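Local coordinates for aldose 1-epimerase (Caenorhabditis elegans, PDB 1LUR), which probably catalyses the interconversion of the alpha and beta anomers of aldose sugars such as galactose, as an aldose 1-epimerase (mutarotase) homologue, at residues D240-K245 / Y273-L278; S253-F258 / S268-Y273. All coordinates share one frame; numbering follows the deposited sequence.

Contact 1 of 2, residues D240-K245 / Y273-L278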
loop_
_atom_site.group_PDB
_atom_site.type_symbol
_atom_site.label_atom_id
_atom_site.label_comp_id
_atom_site.label_asym_id
_atom_site.label_seq_id
_atom_site.Cartn_x
_atom_site.Cartn_y
_atom_site.Cartn_z
ATOM N N ASP A 240 9.304 -3.598 -6.473
ATOM C CA ASP A 240 8.139 -4.409 -6.776
ATOM C C ASP A 240 8.574 -5.876 -6.768
ATOM O O ASP A 240 9.499 -6.249 -7.492
ATOM C CB ASP A 240 7.634 -4.105 -8.187
ATOM C CG ASP A 240 6.791 -2.850 -8.273
ATOM O OD1 ASP A 240 6.948 -1.928 -7.444
ATOM O OD2 ASP A 240 5.973 -2.792 -9.213
ATOM N N LEU A 241 7.923 -6.704 -5.959
ATOM C CA LEU A 241 8.268 -8.121 -5.904
ATOM C C LEU A 241 7.112 -8.851 -6.583
ATOM O O LEU A 241 5.982 -8.843 -6.087
ATOM C CB LEU A 241 8.446 -8.583 -4.451
ATOM C CG LEU A 241 9.858 -8.441 -3.856
ATOM C CD1 LEU A 241 10.775 -9.474 -4.484
ATOM C CD2 LEU A 241 10.405 -7.037 -4.086
ATOM N N VAL A 242 7.393 -9.462 -7.733
ATOM C CA VAL A 242 6.375 -10.185 -8.485
ATOM C C VAL A 242 5.975 -11.494 -7.822
ATOM O O VAL A 242 6.798 -12.392 -7.641
ATOM C CB VAL A 242 6.842 -10.471 -9.928
ATOM C CG1 VAL A 242 5.703 -11.103 -10.736
ATOM C CG2 VAL A 242 7.295 -9.182 -10.583
ATOM N N ILE A 243 4.695 -11.589 -7.477
ATOM C CA ILE A 243 4.146 -12.769 -6.829
ATOM C C ILE A 243 4.095 -13.992 -7.735
ATOM O O ILE A 243 3.558 -13.939 -8.844
ATOM C CB ILE A 243 2.714 -12.506 -6.326
ATOM C CG1 ILE A 243 2.720 -11.378 -5.293
ATOM C CG2 ILE A 243 2.128 -13.788 -5.741
ATOM C CD1 ILE A 243 1.325 -10.985 -4.809
ATOM N N THR A 244 4.656 -15.097 -7.257
ATOM C CA THR A 244 4.656 -16.329 -8.029
ATOM C C THR A 244 3.275 -16.947 -7.844
ATOM O O THR A 244 2.956 -17.457 -6.770
ATOM C CB THR A 244 5.701 -17.337 -7.511
ATOM O OG1 THR A 244 6.998 -16.731 -7.504
ATOM C CG2 THR A 244 5.726 -18.571 -8.401
ATOM N N LYS A 245 2.447 -16.891 -8.878
ATOM C CA LYS A 245 1.113 -17.461 -8.773
ATOM C C LYS A 245 0.972 -18.692 -9.657
ATOM O O LYS A 245 1.408 -18.701 -10.812
ATOM C CB LYS A 245 0.049 -16.415 -9.135
ATOM C CG LYS A 245 -0.033 -15.263 -8.138
ATOM C CD LYS A 245 -1.229 -14.350 -8.397
ATOM C CE LYS A 245 -1.281 -13.223 -7.368
ATOM N NZ LYS A 245 -2.475 -12.344 -7.536
ATOM N N TYR A 273 -3.777 -8.702 -6.432
ATOM C CA TYR A 273 -2.765 -7.947 -7.165
ATOM C C TYR A 273 -1.605 -8.870 -7.539
ATOM O O TYR A 273 -1.303 -9.825 -6.820
ATOM C CB TYR A 273 -2.241 -6.765 -6.333
ATOM C CG TYR A 273 -3.199 -5.583 -6.238
ATOM C CD1 TYR A 273 -3.928 -5.341 -5.076
ATOM C CD2 TYR A 273 -3.381 -4.718 -7.318
ATOM C CE1 TYR A 273 -4.824 -4.270 -4.987
ATOM C CE2 TYR A 273 -4.275 -3.638 -7.241
ATOM C CZ TYR A 273 -4.992 -3.425 -6.073
ATOM O OH TYR A 273 -5.881 -2.381 -5.988
ATOM N N PRO A 274 -0.935 -8.587 -8.670
ATOM C CA PRO A 274 0.188 -9.386 -9.158
ATOM C C PRO A 274 1.524 -9.114 -8.477
ATOM O O PRO A 274 2.435 -9.939 -8.551
ATOM C CB PRO A 274 0.210 -9.053 -10.643
ATOM C CG PRO A 274 -0.115 -7.589 -10.625
ATOM C CD PRO A 274 -1.267 -7.517 -9.631
ATOM N N VAL A 275 1.663 -7.960 -7.832
ATOM C CA VAL A 275 2.919 -7.655 -7.162
ATOM C C VAL A 275 2.698 -6.991 -5.815
ATOM O O VAL A 275 1.590 -6.567 -5.481
ATOM C CB VAL A 275 3.824 -6.712 -8.014
ATOM C CG1 VAL A 275 3.841 -7.164 -9.460
ATOM C CG2 VAL A 275 3.357 -5.272 -7.900
ATOM N N ILE A 276 3.764 -6.927 -5.033
ATOM C CA ILE A 276 3.712 -6.308 -3.728
ATOM C C ILE A 276 4.948 -5.437 -3.630
ATOM O O ILE A 276 6.075 -5.940 -3.648
ATOM C CB ILE A 276 3.735 -7.329 -2.578
ATOM C CG1 ILE A 276 2.465 -8.183 -2.605
ATOM C CG2 ILE A 276 3.884 -6.599 -1.260
ATOM C CD1 ILE A 276 2.358 -9.177 -1.454
ATOM N N HIS A 277 4.739 -4.131 -3.549
ATOM C CA HIS A 277 5.856 -3.207 -3.448
ATOM C C HIS A 277 6.294 -3.100 -1.998
ATOM O O HIS A 277 5.492 -2.760 -1.123
ATOM C CB HIS A 277 5.467 -1.819 -3.954
ATOM C CG HIS A 277 6.610 -0.857 -3.987
ATOM N ND1 HIS A 277 7.558 -0.864 -4.987
ATOM C CD2 HIS A 277 6.982 0.116 -3.123
ATOM C CE1 HIS A 277 8.466 0.063 -4.738
ATOM N NE2 HIS A 277 8.140 0.672 -3.611
ATOM N N LEU A 278 7.567 -3.389 -1.750
ATOM C CA LEU A 278 8.131 -3.332 -0.414
ATOM C C LEU A 278 9.062 -2.134 -0.299
ATOM O O LEU A 278 9.988 -1.985 -1.094
ATOM C CB LEU A 278 8.922 -4.610 -0.120
ATOM C CG LEU A 278 8.198 -5.943 -0.332
ATOM C CD1 LEU A 278 9.174 -7.101 -0.170
ATOM C CD2 LEU A 278 7.048 -6.055 0.661
HETATM O O HOH W 1 2.312 -11.908 -10.113
#
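Asp240 and His277 face each other across two antiparallel strands and are joined by a side-chain hydrogen bond, His277 ND1 to Asp240 OD1 at 2.7 Å. OD1 is met nearly along its C-O axis and lies near the edge of the imidazole, tilted 19° from the ring plane, which stands 78° from that of the carboxylate. With CG anti to the backbone N (chi1 -175°), the ring is carried to where ND1 can reach the aspartate. Both polar ends are held twice over: NE2 of His277 bonds to Asp238, and OD2 of Asp240 takes the backbone N of Ser308, which restrains the rotation of each group.

Main-chain bonds fix the register. Leu241 and Ile276 form a hydrogen-bonded pair, Leu241 N to Ile276 O and Ile276 N to Leu241 O, each 3.1 Å; Ile243 N continues the pattern to Pro274 O at 3.0 Å. A water donates to both Ile243 O and Pro274 O beside this last bond. These are neighbouring inner strands of the antiparallel sheet that also contains 194-198 and 300-305, part of the beta-sandwich of the galactose mutarotase fold.

Apolar packing divides between the two faces of the sheet. Beside Asp240 and His277, Val242 CG2 meets Val275 CG1 at 4.2 Å. On the face of Leu241 and Ile276, Leu241 crosses Leu278 at about a right angle, its CG touching Leu278 CD1. Ile243 sends CD1 against Ile276 CG1 at 3.7 Å, and Met190 of strand 187-192 lies against Leu241, Ile243 and Ile276.

Beyond Ile243, the extended chain of Lys245 brings NZ to Tyr273 O at 2.9 Å, arriving well above the carbonyl plane.

Contact 2 of 2, residues S253-F258 / S268-Y273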
loop_
_atom_site.group_PDB
_atom_site.type_symbol
_atom_site.label_atom_id
_atom_site.label_comp_id
_atom_site.label_asym_id
_atom_site.label_seq_id
_atom_site.Cartn_x
_atom_site.Cartn_y
_atom_site.Cartn_z
ATOM N N SER A 253 -4.125 -18.631 -1.099
ATOM C CA SER A 253 -2.783 -18.986 -0.650
ATOM C C SER A 253 -2.008 -17.756 -0.183
ATOM O O SER A 253 -2.134 -16.673 -0.761
ATOM C CB SER A 253 -2.017 -19.675 -1.783
ATOM O OG SER A 253 -0.712 -20.050 -1.366
ATOM N N THR A 254 -1.211 -17.929 0.866
ATOM C CA THR A 254 -0.414 -16.838 1.414
ATOM C C THR A 254 0.780 -16.568 0.503
ATOM O O THR A 254 1.471 -17.498 0.085
ATOM C CB THR A 254 0.107 -17.186 2.819
ATOM O OG1 THR A 254 -1.005 -17.399 3.696
ATOM C CG2 THR A 254 0.976 -16.059 3.367
ATOM N N TYR A 255 1.023 -15.296 0.201
ATOM C CA TYR A 255 2.139 -14.922 -0.662
ATOM C C TYR A 255 3.229 -14.213 0.116
ATOM O O TYR A 255 4.375 -14.140 -0.329
ATOM C CB TYR A 255 1.659 -14.008 -1.784
ATOM C CG TYR A 255 0.621 -14.637 -2.668
ATOM C CD1 TYR A 255 0.807 -15.918 -3.190
ATOM C CD2 TYR A 255 -0.547 -13.952 -2.998
ATOM C CE1 TYR A 255 -0.143 -16.502 -4.019
ATOM C CE2 TYR A 255 -1.502 -14.526 -3.826
ATOM C CZ TYR A 255 -1.294 -15.801 -4.333
ATOM O OH TYR A 255 -2.244 -16.374 -5.151
ATOM N N LEU A 256 2.865 -13.687 1.280
ATOM C CA LEU A 256 3.813 -12.979 2.121
ATOM C C LEU A 256 3.532 -13.187 3.602
ATOM O O LEU A 256 2.380 -13.172 4.037
ATOM C CB LEU A 256 3.783 -11.484 1.790
ATOM C CG LEU A 256 4.570 -10.522 2.685
ATOM C CD1 LEU A 256 4.843 -9.232 1.927
ATOM C CD2 LEU A 256 3.788 -10.230 3.958
ATOM N N ARG A 257 4.603 -13.378 4.366
ATOM C CA ARG A 257 4.526 -13.588 5.809
ATOM C C ARG A 257 5.566 -12.654 6.420
ATOM O O ARG A 257 6.746 -12.715 6.072
ATOM C CB ARG A 257 4.843 -15.048 6.146
ATOM C CG ARG A 257 4.024 -16.047 5.329
ATOM C CD ARG A 257 4.554 -17.471 5.467
ATOM N NE ARG A 257 3.967 -18.383 4.483
ATOM C CZ ARG A 257 4.161 -18.298 3.167
ATOM N NH1 ARG A 257 4.931 -17.340 2.664
ATOM N NH2 ARG A 257 3.585 -19.172 2.349
ATOM N N PHE A 258 5.119 -11.786 7.319
ATOM C CA PHE A 258 5.982 -10.818 7.991
ATOM C C PHE A 258 5.771 -11.010 9.492
ATOM O O PHE A 258 4.638 -10.976 9.971
ATOM C CB PHE A 258 5.560 -9.409 7.550
ATOM C CG PHE A 258 6.467 -8.304 8.019
ATOM C CD1 PHE A 258 7.846 -8.382 7.837
ATOM C CD2 PHE A 258 5.932 -7.150 8.583
ATOM C CE1 PHE A 258 8.675 -7.321 8.211
ATOM C CE2 PHE A 258 6.751 -6.086 8.959
ATOM C CZ PHE A 258 8.128 -6.172 8.771
ATOM N N SER A 268 0.279 -12.233 7.600
ATOM C CA SER A 268 0.335 -12.989 6.357
ATOM C C SER A 268 -0.591 -12.265 5.392
ATOM O O SER A 268 -1.634 -11.747 5.794
ATOM C CB SER A 268 -0.146 -14.430 6.563
ATOM O OG SER A 268 -1.548 -14.481 6.753
ATOM N N ILE A 269 -0.213 -12.233 4.123
ATOM C CA ILE A 269 -1.022 -11.558 3.117
ATOM C C ILE A 269 -1.307 -12.371 1.863
ATOM O O ILE A 269 -0.484 -13.161 1.406
ATOM C CB ILE A 269 -0.332 -10.240 2.663
ATOM C CG1 ILE A 269 -0.273 -9.256 3.827
ATOM C CG2 ILE A 269 -1.066 -9.640 1.466
ATOM C CD1 ILE A 269 0.505 -7.985 3.508
ATOM N N THR A 270 -2.498 -12.168 1.320
ATOM C CA THR A 270 -2.931 -12.838 0.110
ATOM C C THR A 270 -3.614 -11.689 -0.626
ATOM O O THR A 270 -4.332 -10.892 -0.020
ATOM C CB THR A 270 -3.919 -13.992 0.378
ATOM O OG1 THR A 270 -4.133 -14.710 -0.842
ATOM C CG2 THR A 270 -5.251 -13.477 0.885
ATOM N N THR A 271 -3.366 -11.572 -1.919
ATOM C CA THR A 271 -3.973 -10.493 -2.683
ATOM C C THR A 271 -4.215 -10.878 -4.124
ATOM O O THR A 271 -3.593 -11.801 -4.649
ATOM C CB THR A 271 -3.076 -9.231 -2.651
ATOM O OG1 THR A 271 -3.629 -8.222 -3.507
ATOM C CG2 THR A 271 -1.662 -9.564 -3.124
ATOM N N SER A 272 -5.135 -10.161 -4.755
ATOM C CA SER A 272 -5.480 -10.403 -6.144
ATOM C C SER A 272 -4.455 -9.691 -7.013
ATOM O O SER A 272 -4.286 -10.027 -8.189
ATOM C CB SER A 272 -6.878 -9.864 -6.435
ATOM O OG SER A 272 -6.983 -8.498 -6.054
ATOM N N TYR A 273 -3.777 -8.702 -6.432
ATOM C CA TYR A 273 -2.765 -7.947 -7.165
ATOM C C TYR A 273 -1.605 -8.870 -7.539
ATOM O O TYR A 273 -1.303 -9.825 -6.820
ATOM C CB TYR A 273 -2.241 -6.765 -6.333
ATOM C CG TYR A 273 -3.199 -5.583 -6.238
ATOM C CD1 TYR A 273 -3.928 -5.341 -5.076
ATOM C CD2 TYR A 273 -3.381 -4.718 -7.318
ATOM C CE1 TYR A 273 -4.824 -4.270 -4.987
ATOM C CE2 TYR A 273 -4.275 -3.638 -7.241
ATOM C CZ TYR A 273 -4.992 -3.425 -6.073
ATOM O OH TYR A 273 -5.881 -2.381 -5.988
HETATM O O HOH W 2 -2.254 -15.311 4.229
#
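Leu256 and Ile269 form a hydrogen-bonded antiparallel pair in the beta hairpin of strands 256-259 and 265-271, inner strands of the large antiparallel sheet, flanked by strands 187-192 and 327-337. Ile269 N bonds to Leu256 O at 2.8 Å, and the two side chains run side by side, Leu256 CD2 against Ile269 CD1 at 4.0 Å. Next along, Arg257 opposes Ser268 in a non-hydrogen-bonded pair; the guanidinium, salt-bridged to Glu191, takes Thr254 CG2 over one face. A water links Thr254 OG1 with Ser268 OG.

Where residues 253-255 lead into the strand, a chi1 of -172° turns Thr270 OG1 away from its own N and to Ser253 O, donating at 2.8 Å from above the carbonyl plane. That same Ser253 O sits over the centre of the Tyr255 ring, 3.6 Å from its plane. The ring edge turns to the other strand, CE2 lying 3.5 Å from Thr271 O. Thr271 N, buried here, has no hydrogen-bond partner in the model.

Ile269 O receives Tyr255 N at 2.9 Å and, more weakly, Leu256 N; two residues set against one make this a classic beta bulge.

How the contacts relate
Contact 2 is nested inside the chain loop closed by contact 1, and their centres lie 9 Å apart. Each belongs to a different antiparallel sheet, and Tyr273 is common to both: the short connection at 272-274 carries the chain from strand 265-271 into strand 275-279. Side chains meet between the sheets, with Ile243 CG2 3.5 Å from Tyr255 CG and Ile243 CD1 3.7 Å from Thr271 CG2. Lys245 NZ reaches across to Thr271 O at 3.1 Å, a probable hydrogen bond. In this family the sugar probably binds in the cleft of the beta-sandwich, and the Asp240-His277 end of contact 1, which touches strand 300-305, may lie nearer to it than contact 2.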